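Local coordinates for protein probable N-glycosylase/DNA lyase (Thermotoga maritima, PDB 3N0U) that is a probable DNA glycosylase/lyase of the helix-hairpin-helix clan, a single all-helical chain modelled with a bound sodium ion, at residues Glu19-Arg24 and Glu196-Ser201; Glu25-Leu30 and Asp206-Tyr211; Leu82-Leu87 and Arg102-Val107; Thr46-Phe51 and Ile75-Val80. All blocks are in the same frame, centred on the assembly; numbering follows the deposited sequence. Where two conformers were deposited one is given.

Contact 1 of 4, residues Glu19-Arg24 and Glu196-Ser201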
# COMPACT_ATOMS: atom_id res chain seq x y z
N GLU A 19 -11.57 11.69 -16.88
CA GLU A 19 -10.23 11.30 -17.26
C GLU A 19 -9.97 9.84 -16.91
O GLU A 19 -9.35 9.13 -17.69
CB GLU A 19 -9.18 12.17 -16.59
CG GLU A 19 -7.75 11.73 -16.91
CD GLU A 19 -7.43 11.63 -18.42
OE1 GLU A 19 -8.04 12.37 -19.24
OE2 GLU A 19 -6.56 10.82 -18.79
N LEU A 20 -10.47 9.40 -15.76
CA LEU A 20 -10.33 8.01 -15.39
C LEU A 20 -11.08 7.12 -16.37
O LEU A 20 -10.59 6.05 -16.72
CB LEU A 20 -10.84 7.76 -13.97
CG LEU A 20 -9.95 8.27 -12.84
CD1 LEU A 20 -10.76 8.38 -11.56
CD2 LEU A 20 -8.74 7.36 -12.64
N GLU A 21 -12.26 7.54 -16.80
CA GLU A 21 -12.98 6.74 -17.78
C GLU A 21 -12.22 6.62 -19.09
O GLU A 21 -12.30 5.60 -19.74
CB GLU A 21 -14.38 7.28 -18.03
CG GLU A 21 -15.29 7.26 -16.81
CD GLU A 21 -15.76 5.89 -16.36
OE1 GLU A 21 -15.22 4.87 -16.82
OE2 GLU A 21 -16.69 5.84 -15.51
N ARG A 22 -11.46 7.65 -19.46
CA ARG A 22 -10.72 7.59 -20.71
C ARG A 22 -9.55 6.61 -20.67
O ARG A 22 -9.14 6.10 -21.72
CB ARG A 22 -10.18 8.96 -21.11
CG ARG A 22 -11.22 10.00 -21.47
CD ARG A 22 -10.53 11.31 -21.85
NE ARG A 22 -11.48 12.42 -21.95
CZ ARG A 22 -11.59 13.40 -21.06
NH1 ARG A 22 -10.80 13.45 -20.00
NH2 ARG A 22 -12.49 14.36 -21.25
N ILE A 23 -9.01 6.35 -19.48
CA ILE A 23 -7.90 5.39 -19.38
C ILE A 23 -8.37 4.02 -18.92
O ILE A 23 -7.58 3.09 -18.86
CB ILE A 23 -6.72 5.87 -18.48
CG1 ILE A 23 -7.14 6.24 -17.06
CG2 ILE A 23 -6.02 7.08 -19.13
CD1 ILE A 23 -7.44 5.07 -16.15
N ARG A 24 -9.65 3.90 -18.60
CA ARG A 24 -10.13 2.68 -17.96
C ARG A 24 -9.90 1.43 -18.79
O ARG A 24 -9.41 0.42 -18.29
CB ARG A 24 -11.61 2.82 -17.63
CG ARG A 24 -12.13 1.72 -16.74
CD ARG A 24 -13.63 1.95 -16.49
NE ARG A 24 -14.10 1.20 -15.32
CZ ARG A 24 -15.04 1.62 -14.50
NH1 ARG A 24 -15.36 0.86 -13.47
NH2 ARG A 24 -15.69 2.78 -14.71
N GLU A 196 -17.01 4.33 -5.77
CA GLU A 196 -18.33 3.78 -6.02
C GLU A 196 -18.97 4.43 -7.24
O GLU A 196 -19.60 3.74 -8.05
CB GLU A 196 -19.22 3.98 -4.79
CG GLU A 196 -20.55 3.29 -4.87
CD GLU A 196 -21.30 3.38 -3.55
OE1 GLU A 196 -21.41 4.50 -2.99
OE2 GLU A 196 -21.78 2.33 -3.07
N ALA A 197 -18.79 5.74 -7.39
CA ALA A 197 -19.31 6.46 -8.57
C ALA A 197 -18.69 5.93 -9.86
O ALA A 197 -19.34 5.89 -10.90
CB ALA A 197 -19.06 7.95 -8.44
N PHE A 198 -17.44 5.51 -9.78
CA PHE A 198 -16.71 4.97 -10.91
C PHE A 198 -17.08 3.49 -11.14
O PHE A 198 -16.89 2.97 -12.22
CB PHE A 198 -15.22 5.13 -10.61
CG PHE A 198 -14.29 4.80 -11.75
CD1 PHE A 198 -14.22 5.62 -12.85
CD2 PHE A 198 -13.44 3.73 -11.67
CE1 PHE A 198 -13.33 5.33 -13.90
CE2 PHE A 198 -12.55 3.43 -12.69
CZ PHE A 198 -12.49 4.25 -13.80
N GLY A 199 -17.58 2.82 -10.11
CA GLY A 199 -17.88 1.40 -10.21
C GLY A 199 -16.71 0.47 -9.90
O GLY A 199 -16.64 -0.62 -10.45
N GLU A 200 -15.79 0.89 -9.03
CA GLU A 200 -14.70 0.01 -8.58
C GLU A 200 -14.57 0.03 -7.07
O GLU A 200 -14.91 1.01 -6.41
CB GLU A 200 -13.35 0.43 -9.18
CG GLU A 200 -13.24 0.33 -10.69
CD GLU A 200 -13.24 -1.10 -11.22
OE1 GLU A 200 -12.75 -2.00 -10.52
OE2 GLU A 200 -13.74 -1.31 -12.35
N SER A 201 -14.05 -1.06 -6.52
CA SER A 201 -13.69 -1.11 -5.12
C SER A 201 -12.54 -0.15 -4.84
O SER A 201 -11.74 0.14 -5.72
CB SER A 201 -13.23 -2.52 -4.76
OG SER A 201 -12.00 -2.81 -5.41
O HOH W 1 -12.82 -1.32 -14.99

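Contact 2 of 4, residues Glu25-Leu30 and Asp206-Tyr211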
# COMPACT_ATOMS: atom_id res chain seq x y z
N GLU A 25 -10.23 1.49 -20.07
CA GLU A 25 -10.17 0.29 -20.90
C GLU A 25 -8.74 -0.19 -21.01
O GLU A 25 -8.47 -1.38 -20.91
CB GLU A 25 -10.72 0.58 -22.29
CG GLU A 25 -10.68 -0.60 -23.23
CD GLU A 25 -11.08 -0.22 -24.65
OE1 GLU A 25 -10.43 -0.70 -25.61
OE2 GLU A 25 -12.05 0.56 -24.81
N GLU A 26 -7.82 0.73 -21.21
CA GLU A 26 -6.43 0.34 -21.40
C GLU A 26 -5.76 -0.11 -20.12
O GLU A 26 -4.84 -0.93 -20.15
CB GLU A 26 -5.62 1.46 -22.09
CG GLU A 26 -5.31 2.68 -21.26
CD GLU A 26 -4.83 3.83 -22.13
OE1 GLU A 26 -3.82 4.48 -21.77
OE2 GLU A 26 -5.47 4.10 -23.15
N ALA A 27 -6.19 0.46 -18.99
CA ALA A 27 -5.58 0.16 -17.72
C ALA A 27 -6.14 -1.13 -17.14
O ALA A 27 -5.47 -1.80 -16.37
CB ALA A 27 -5.77 1.31 -16.73
N LYS A 28 -7.37 -1.47 -17.51
CA LYS A 28 -8.06 -2.57 -16.84
C LYS A 28 -7.30 -3.89 -16.84
O LYS A 28 -7.22 -4.56 -15.81
CB LYS A 28 -9.46 -2.74 -17.40
CG LYS A 28 -10.21 -3.89 -16.77
CD LYS A 28 -11.63 -3.97 -17.24
CE LYS A 28 -12.40 -5.04 -16.46
NZ LYS A 28 -13.83 -5.09 -16.86
N PRO A 29 -6.71 -4.29 -17.98
CA PRO A 29 -6.00 -5.58 -17.93
C PRO A 29 -4.83 -5.56 -16.95
O PRO A 29 -4.54 -6.57 -16.29
CB PRO A 29 -5.51 -5.80 -19.37
CG PRO A 29 -6.20 -4.76 -20.19
CD PRO A 29 -6.69 -3.67 -19.31
N LEU A 30 -4.14 -4.43 -16.86
CA LEU A 30 -3.04 -4.32 -15.91
C LEU A 30 -3.54 -4.35 -14.48
O LEU A 30 -2.93 -4.98 -13.62
CB LEU A 30 -2.26 -3.03 -16.15
CG LEU A 30 -1.55 -2.91 -17.50
CD1 LEU A 30 -0.81 -1.59 -17.54
CD2 LEU A 30 -0.59 -4.07 -17.72
N ASP A 206 -7.63 2.55 -6.50
CA ASP A 206 -6.28 3.09 -6.25
C ASP A 206 -5.36 2.88 -7.45
O ASP A 206 -4.55 3.75 -7.79
CB ASP A 206 -5.66 2.42 -5.03
CG ASP A 206 -4.25 2.88 -4.77
OD1 ASP A 206 -4.07 3.98 -4.19
OD2 ASP A 206 -3.32 2.14 -5.14
N LEU A 207 -5.43 1.70 -8.06
CA LEU A 207 -4.56 1.41 -9.20
C LEU A 207 -4.93 2.21 -10.43
O LEU A 207 -4.06 2.62 -11.19
CB LEU A 207 -4.53 -0.07 -9.52
CG LEU A 207 -3.98 -0.93 -8.38
CD1 LEU A 207 -4.03 -2.38 -8.82
CD2 LEU A 207 -2.55 -0.52 -8.02
N TYR A 208 -6.22 2.46 -10.63
CA TYR A 208 -6.62 3.35 -11.72
C TYR A 208 -6.09 4.77 -11.46
O TYR A 208 -5.61 5.42 -12.38
CB TYR A 208 -8.15 3.33 -11.91
CG TYR A 208 -8.66 2.06 -12.53
CD1 TYR A 208 -8.61 1.86 -13.90
CD2 TYR A 208 -9.24 1.06 -11.75
CE1 TYR A 208 -9.09 0.69 -14.47
CE2 TYR A 208 -9.71 -0.11 -12.31
CZ TYR A 208 -9.65 -0.27 -13.68
OH TYR A 208 -10.10 -1.42 -14.26
N LEU A 209 -6.19 5.24 -10.22
CA LEU A 209 -5.69 6.57 -9.87
C LEU A 209 -4.20 6.68 -10.17
O LEU A 209 -3.71 7.70 -10.68
CB LEU A 209 -5.94 6.87 -8.40
CG LEU A 209 -7.39 7.12 -7.99
CD1 LEU A 209 -7.46 7.32 -6.48
CD2 LEU A 209 -7.98 8.33 -8.69
N TRP A 210 -3.45 5.64 -9.85
CA TRP A 210 -2.01 5.70 -10.09
C TRP A 210 -1.63 5.60 -11.56
O TRP A 210 -0.59 6.13 -11.96
CB TRP A 210 -1.27 4.65 -9.27
CG TRP A 210 -0.78 5.19 -7.96
CD1 TRP A 210 -1.36 5.04 -6.74
CD2 TRP A 210 0.38 5.98 -7.77
NE1 TRP A 210 -0.62 5.70 -5.79
CE2 TRP A 210 0.46 6.28 -6.40
CE3 TRP A 210 1.37 6.46 -8.63
CZ2 TRP A 210 1.49 7.04 -5.86
CZ3 TRP A 210 2.40 7.22 -8.09
CH2 TRP A 210 2.45 7.50 -6.72
N TYR A 211 -2.47 4.96 -12.36
CA TYR A 211 -2.24 4.88 -13.80
C TYR A 211 -2.18 6.27 -14.43
O TYR A 211 -1.46 6.50 -15.39
CB TYR A 211 -3.32 4.02 -14.48
CG TYR A 211 -3.09 3.82 -15.95
CD1 TYR A 211 -2.31 2.78 -16.40
CD2 TYR A 211 -3.60 4.71 -16.89
CE1 TYR A 211 -2.06 2.61 -17.75
CE2 TYR A 211 -3.37 4.54 -18.23
CZ TYR A 211 -2.58 3.49 -18.65
OH TYR A 211 -2.31 3.31 -19.99

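Contact 3 of 4, residues Leu82-Leu87 and Arg102-Val107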
# COMPACT_ATOMS: atom_id res chain seq x y z
N LEU A 82 17.88 -12.17 7.96
CA LEU A 82 19.15 -11.46 8.08
C LEU A 82 19.28 -10.70 9.40
O LEU A 82 18.31 -10.11 9.88
CB LEU A 82 19.35 -10.47 6.95
CG LEU A 82 19.65 -11.04 5.57
CD1 LEU A 82 19.61 -9.94 4.53
CD2 LEU A 82 21.01 -11.70 5.53
N PRO A 83 20.49 -10.68 9.97
CA PRO A 83 20.68 -9.79 11.12
C PRO A 83 20.56 -8.34 10.72
O PRO A 83 20.75 -8.01 9.56
CB PRO A 83 22.12 -10.08 11.58
CG PRO A 83 22.55 -11.26 10.84
CD PRO A 83 21.73 -11.37 9.60
N LEU A 84 20.29 -7.50 11.70
CA LEU A 84 20.07 -6.08 11.46
C LEU A 84 21.14 -5.45 10.56
O LEU A 84 20.81 -4.77 9.58
CB LEU A 84 20.02 -5.35 12.80
CG LEU A 84 19.91 -3.84 12.74
CD1 LEU A 84 18.67 -3.45 11.97
CD2 LEU A 84 19.86 -3.26 14.15
N GLU A 85 22.42 -5.66 10.89
CA GLU A 85 23.49 -4.95 10.18
C GLU A 85 23.55 -5.37 8.71
O GLU A 85 23.73 -4.52 7.82
CB GLU A 85 24.85 -5.17 10.85
CG GLU A 85 26.02 -4.47 10.13
CD GLU A 85 27.37 -4.64 10.84
OE1 GLU A 85 27.72 -5.78 11.24
OE2 GLU A 85 28.10 -3.63 10.98
N GLU A 86 23.37 -6.66 8.45
CA GLU A 86 23.41 -7.14 7.08
C GLU A 86 22.18 -6.69 6.29
O GLU A 86 22.27 -6.41 5.09
CB GLU A 86 23.52 -8.67 7.04
CG GLU A 86 24.96 -9.21 7.21
CD GLU A 86 25.48 -9.14 8.64
OE1 GLU A 86 24.66 -8.96 9.57
OE2 GLU A 86 26.71 -9.28 8.83
N LEU A 87 21.03 -6.65 6.93
CA LEU A 87 19.83 -6.15 6.27
C LEU A 87 19.99 -4.67 5.94
O LEU A 87 19.67 -4.24 4.84
CB LEU A 87 18.61 -6.38 7.15
CG LEU A 87 17.28 -5.88 6.57
CD1 LEU A 87 17.06 -6.51 5.20
CD2 LEU A 87 16.15 -6.20 7.52
N ARG A 102 14.84 1.58 8.57
CA ARG A 102 13.92 0.62 7.96
C ARG A 102 14.31 -0.80 8.32
O ARG A 102 13.45 -1.65 8.57
CB ARG A 102 13.86 0.77 6.44
CG ARG A 102 13.37 2.13 5.95
CD ARG A 102 11.91 2.43 6.31
NE ARG A 102 11.62 3.81 5.95
CZ ARG A 102 11.94 4.87 6.70
NH1 ARG A 102 12.54 4.72 7.88
NH2 ARG A 102 11.66 6.09 6.26
N ALA A 103 15.61 -1.08 8.36
CA ALA A 103 16.07 -2.42 8.77
C ALA A 103 15.60 -2.71 10.19
O ALA A 103 15.17 -3.83 10.48
CB ALA A 103 17.57 -2.51 8.68
N GLU A 104 15.69 -1.72 11.07
CA GLU A 104 15.29 -1.90 12.45
C GLU A 104 13.81 -2.21 12.57
O GLU A 104 13.40 -3.10 13.33
CB GLU A 104 15.67 -0.66 13.27
CG GLU A 104 17.17 -0.53 13.49
CD GLU A 104 17.61 0.74 14.17
OE1 GLU A 104 16.76 1.58 14.52
OE2 GLU A 104 18.84 0.90 14.37
N PHE A 105 13.00 -1.48 11.81
CA PHE A 105 11.56 -1.74 11.77
C PHE A 105 11.27 -3.18 11.36
O PHE A 105 10.47 -3.86 11.99
CB PHE A 105 10.84 -0.82 10.78
CG PHE A 105 10.83 0.63 11.15
CD1 PHE A 105 11.00 1.05 12.46
CD2 PHE A 105 10.63 1.58 10.17
CE1 PHE A 105 10.98 2.40 12.77
CE2 PHE A 105 10.59 2.92 10.48
CZ PHE A 105 10.77 3.34 11.78
N ILE A 106 11.91 -3.62 10.28
CA ILE A 106 11.66 -4.95 9.73
C ILE A 106 12.05 -6.03 10.75
O ILE A 106 11.30 -7.00 11.00
CB ILE A 106 12.36 -5.13 8.36
CG1 ILE A 106 11.66 -4.25 7.34
CG2 ILE A 106 12.34 -6.58 7.90
CD1 ILE A 106 12.48 -3.98 6.08
N VAL A 107 13.23 -5.88 11.33
CA VAL A 107 13.69 -6.86 12.31
C VAL A 107 12.68 -6.93 13.48
O VAL A 107 12.31 -8.03 13.94
CB VAL A 107 15.10 -6.53 12.82
CG1 VAL A 107 15.46 -7.44 13.98
CG2 VAL A 107 16.12 -6.73 11.71

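Contact 4 of 4, residues Thr46-Phe51 and Ile75-Val80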
# COMPACT_ATOMS: atom_id res chain seq x y z
N THR A 46 2.40 -17.90 2.37
CA THR A 46 2.84 -18.35 3.68
C THR A 46 3.05 -17.15 4.58
O THR A 46 3.01 -16.00 4.12
CB THR A 46 4.19 -19.08 3.58
OG1 THR A 46 5.17 -18.18 3.06
CG2 THR A 46 4.10 -20.31 2.67
N GLU A 47 3.28 -17.40 5.86
CA GLU A 47 3.60 -16.32 6.77
C GLU A 47 4.80 -15.53 6.27
O GLU A 47 4.80 -14.31 6.31
CB GLU A 47 3.89 -16.85 8.19
CG GLU A 47 2.67 -17.38 8.91
CD GLU A 47 1.79 -16.29 9.52
OE1 GLU A 47 2.30 -15.17 9.77
OE2 GLU A 47 0.59 -16.55 9.78
N GLU A 48 5.83 -16.21 5.80
CA GLU A 48 6.99 -15.51 5.30
C GLU A 48 6.70 -14.71 4.04
O GLU A 48 7.22 -13.61 3.88
CB GLU A 48 8.14 -16.48 5.06
CG GLU A 48 8.69 -17.05 6.36
CD GLU A 48 9.94 -17.88 6.16
OE1 GLU A 48 10.37 -18.05 5.00
OE2 GLU A 48 10.49 -18.36 7.18
N ASP A 49 5.87 -15.25 3.14
CA ASP A 49 5.49 -14.49 1.96
C ASP A 49 4.78 -13.18 2.36
O ASP A 49 5.00 -12.09 1.79
CB ASP A 49 4.53 -15.30 1.08
CG ASP A 49 5.16 -16.52 0.43
OD1 ASP A 49 6.40 -16.54 0.25
OD2 ASP A 49 4.39 -17.46 0.08
N LEU A 50 3.89 -13.28 3.33
CA LEU A 50 3.16 -12.11 3.79
C LEU A 50 4.12 -11.14 4.48
O LEU A 50 4.00 -9.93 4.33
CB LEU A 50 2.04 -12.53 4.75
CG LEU A 50 0.91 -13.33 4.11
CD1 LEU A 50 -0.01 -13.85 5.17
CD2 LEU A 50 0.13 -12.47 3.14
N PHE A 51 5.08 -11.67 5.22
CA PHE A 51 6.05 -10.83 5.89
C PHE A 51 6.89 -10.02 4.89
O PHE A 51 7.24 -8.86 5.14
CB PHE A 51 6.99 -11.66 6.78
CG PHE A 51 7.85 -10.81 7.65
CD1 PHE A 51 9.15 -10.48 7.27
CD2 PHE A 51 7.33 -10.25 8.80
CE1 PHE A 51 9.92 -9.67 8.08
CE2 PHE A 51 8.09 -9.42 9.58
CZ PHE A 51 9.38 -9.13 9.22
N ILE A 75 16.53 -8.79 -1.93
CA ILE A 75 16.67 -9.28 -0.56
C ILE A 75 15.86 -10.55 -0.32
O ILE A 75 16.32 -11.48 0.32
CB ILE A 75 16.28 -8.17 0.43
CG1 ILE A 75 17.31 -7.04 0.34
CG2 ILE A 75 16.18 -8.71 1.84
CD1 ILE A 75 16.88 -5.74 1.02
N GLY A 76 14.64 -10.59 -0.84
CA GLY A 76 13.81 -11.78 -0.73
C GLY A 76 13.60 -12.18 0.72
O GLY A 76 13.27 -11.35 1.56
N LYS A 77 13.84 -13.45 1.02
CA LYS A 77 13.61 -13.95 2.37
C LYS A 77 14.61 -13.39 3.40
O LYS A 77 14.49 -13.64 4.60
CB LYS A 77 13.63 -15.49 2.38
CG LYS A 77 12.41 -16.10 1.67
CD LYS A 77 12.45 -17.62 1.73
CE LYS A 77 11.15 -18.23 1.21
NZ LYS A 77 9.99 -17.87 2.06
N GLY A 78 15.58 -12.61 2.94
CA GLY A 78 16.48 -11.91 3.84
C GLY A 78 15.71 -11.04 4.83
O GLY A 78 16.17 -10.78 5.94
N PHE A 79 14.53 -10.57 4.44
CA PHE A 79 13.72 -9.79 5.38
C PHE A 79 13.40 -10.60 6.63
O PHE A 79 13.21 -10.04 7.70
CB PHE A 79 12.41 -9.34 4.77
CG PHE A 79 12.56 -8.32 3.67
CD1 PHE A 79 13.32 -7.17 3.86
CD2 PHE A 79 11.96 -8.52 2.44
CE1 PHE A 79 13.45 -6.22 2.86
CE2 PHE A 79 12.09 -7.60 1.44
CZ PHE A 79 12.85 -6.44 1.65
N VAL A 80 13.30 -11.92 6.47
CA VAL A 80 12.96 -12.82 7.57
C VAL A 80 14.17 -13.18 8.41
O VAL A 80 14.08 -13.22 9.65
CB VAL A 80 12.33 -14.12 7.02
CG1 VAL A 80 12.05 -15.12 8.14
CG2 VAL A 80 11.06 -13.81 6.28
O HOH W 2 7.40 -19.40 2.37

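Contact 1 of 4, residues Glu19-Arg24 and Glu196-Ser201
R24 of helix 13-44 lies flat on F198, the last helical residue before a Schellman motif ends helix 181-198, with G199 (phi 87°) as C-prime. The first element is a stack. The guanidinium and ring planes differ by only 8°, and R24 CZ sits 3.8 Å from the ring centroid of F198, a cation-pi arrangement. With CG anti to the backbone N (chi1 -169°) and the chain extended as far as NE, R24 covers the distance between the helices.

Hydrogen bonds add to the stack. R24 NH1 and NH2 both donate end-on to F198 O, at 2.9 and 2.8 Å, each bond bent because one oxygen serves two nitrogens. This helix-end carbonyl would be well matched to a cation.

Charge adds a three-residue salt-bridge network. Within the helix, R24 NH2 meets E21 OE1 at 3.0 Å from the syn side, tilted from the carboxylate plane, and across the contact E200 takes NH1.

Apolar packing comes from L20, whose CB is 3.5 Å from F198 CE1, and F205 and L17 also touch this buried ring. One water accepts from R24 NE and donates to E200 OE2, the same oxygen that receives R24 NH1 at 2.9 Å through its anti lone pair.

Contact 2 of 4, residues Glu25-Leu30 and Asp206-Tyr211
A27 and Y208 mark the closest backbone approach here, 6.9 Å between their CA atoms, where the long N-terminal helix 13-44 packs across the C-terminal helix 202-214 of the all-helical fold and brings the two end regions of the chain together. The short axes pass 10.2 Å apart at 124°. The first helix is kinked in this region: the backbone N atoms of E26, P29 and L30 have no bond to the preceding turn, and P29 has no N-H to offer.

Apolar and CH-pi contacts fill the middle. A27 CB stands over one face of Y211, 3.8 Å from the ring centroid and offset toward the rim, and the same methyl lies 4.0 Å from Y208 CD1, so it wedges between two rings one helical turn apart. L30 CD1 approaches Y211 near the ring plane, at the edge. K28 runs alongside Y208, its CB 3.5 Å from Y208 OH. I23 and V217 also pack on Y211, and R24 and V31 on Y208.

The polar contribution is a single short bond. Y211 OH donates to E26 OE1 at 2.6 Å, using the anti lone pair of that oxygen. E26 reaches it with CG in the crowded position between backbone N and carbonyl carbon (chi1 72°) and an extended chain beyond, and its carboxylate stands almost perpendicular to the ring.

A phenol donating to a carboxylate on the exposed margin is consistent with an ionised E26, the carboxylate setting the direction of the hydroxyl.

Contact 3 of 4, residues Leu82-Leu87 and Arg102-Val107
L87 and A103 bring helix 84-93 and helix 99-109 to their closest point within these segments, with CA atoms 5.9 Å apart, a spacing that the small side chain of A103 permits.

A103 CB enters between two leucines, 3.6 Å from L84 CD1 and 4.0 Å from L87 CG; A88 and L91 of the same helix also touch it. L84 reaches this position with CG anti to the backbone N (chi1 175°), which carries CD1 across to the second helix. That methyl lies equally close, at 3.6 Å, to E104 CG, so L84 rests on the aliphatic part of E104. The carboxylate of E104 is engaged elsewhere, in a salt bridge with K101 and a hydrogen bond from Q100.

Further along, V107 CG2 lies 4.0 Å from L84 CA, packing against backbone as well as side chain. The side chains of L87 and I106 cross at about a right angle, with L87 CD2 3.8 Å from I106 CG2. F79 touches both L87 and I106, while F51 and S55 cover I106 from helix 47-59.

The interface between the two segments is therefore van der Waals in character. An alanine seated among L84, L87, A88 and L91, spaced i, i+3, i+4 and i+7, fits knobs-into-holes packing, and it joins two helices consecutive in the chain of this all-helical glycosylase fold.

Contact 4 of 4, residues Thr46-Phe51 and Ile75-Val80
E48, in the first turn of helix 47-59, faces K77, in the turn before helix 78-81, and V80 within that helix. Its CB lies 3.8 Å from K77 NZ, and CG comes next, 4.0 Å from V80 CG2. CD is at the same distance, 4.0 Å, from V80 CG1, which places the flat carboxylate beside the valine. At the tip the two oxygens divide: OE2 rests 3.7 Å from V80 CG1, whereas OE1 receives K77 NZ at 3.0 Å in a salt bridge, met nearly end-on. K77 crosses E48 at about a right angle, and a bend at its last torsion (chi4 -64°) turns NZ to the oxygen.

K77 itself sits in a type II' turn from I75 to G78, with G76 at positive phi (58°). Its NZ also donates to a water held by T46 OG1. T46 and D49 form a capping box at the start of helix 47-59: T46 OG1 accepts from D49 N at 3.0 Å, and T46 N donates in return to D49 OD2 from above the carboxylate plane.

Deeper in, F51 directs its ring edge at the backbone: CE1 is 3.3 Å from F79 O, which accepts a hydrogen bond from R110 NH2. V80 CG2 meets the same ring obliquely.

One cation thus faces two carboxylates of this first turn, E48 and D49, with D49 OD1 4.2 Å from K77 NZ. The lysine would stabilise the ionised form of E48, and its charge ties the turn to the helix.

Overall arrangement
Contacts 1 and 2 share helix 13-44 and touch through I23 on Y211 and E200 on Y208, joining the N-terminal helix to the C-terminal part of the chain. Contacts 3 and 4 lie about 34 and 28 Å from contact 2, centre to centre, and close short loops; they touch where F51 and F79 meet I106. All four are partly buried: contacts 1, 2 and 4 include exposed residues, whereas contact 3 sets buried L87, A103 and I106 beside partly exposed neighbours. Contact 1 combines a charge network with a stacked ring, and contact 2 sets one phenol-carboxylate bond beside alanine packing. Contact 3 is apolar, while contact 4 has an ion pair outside and aromatic packing inside.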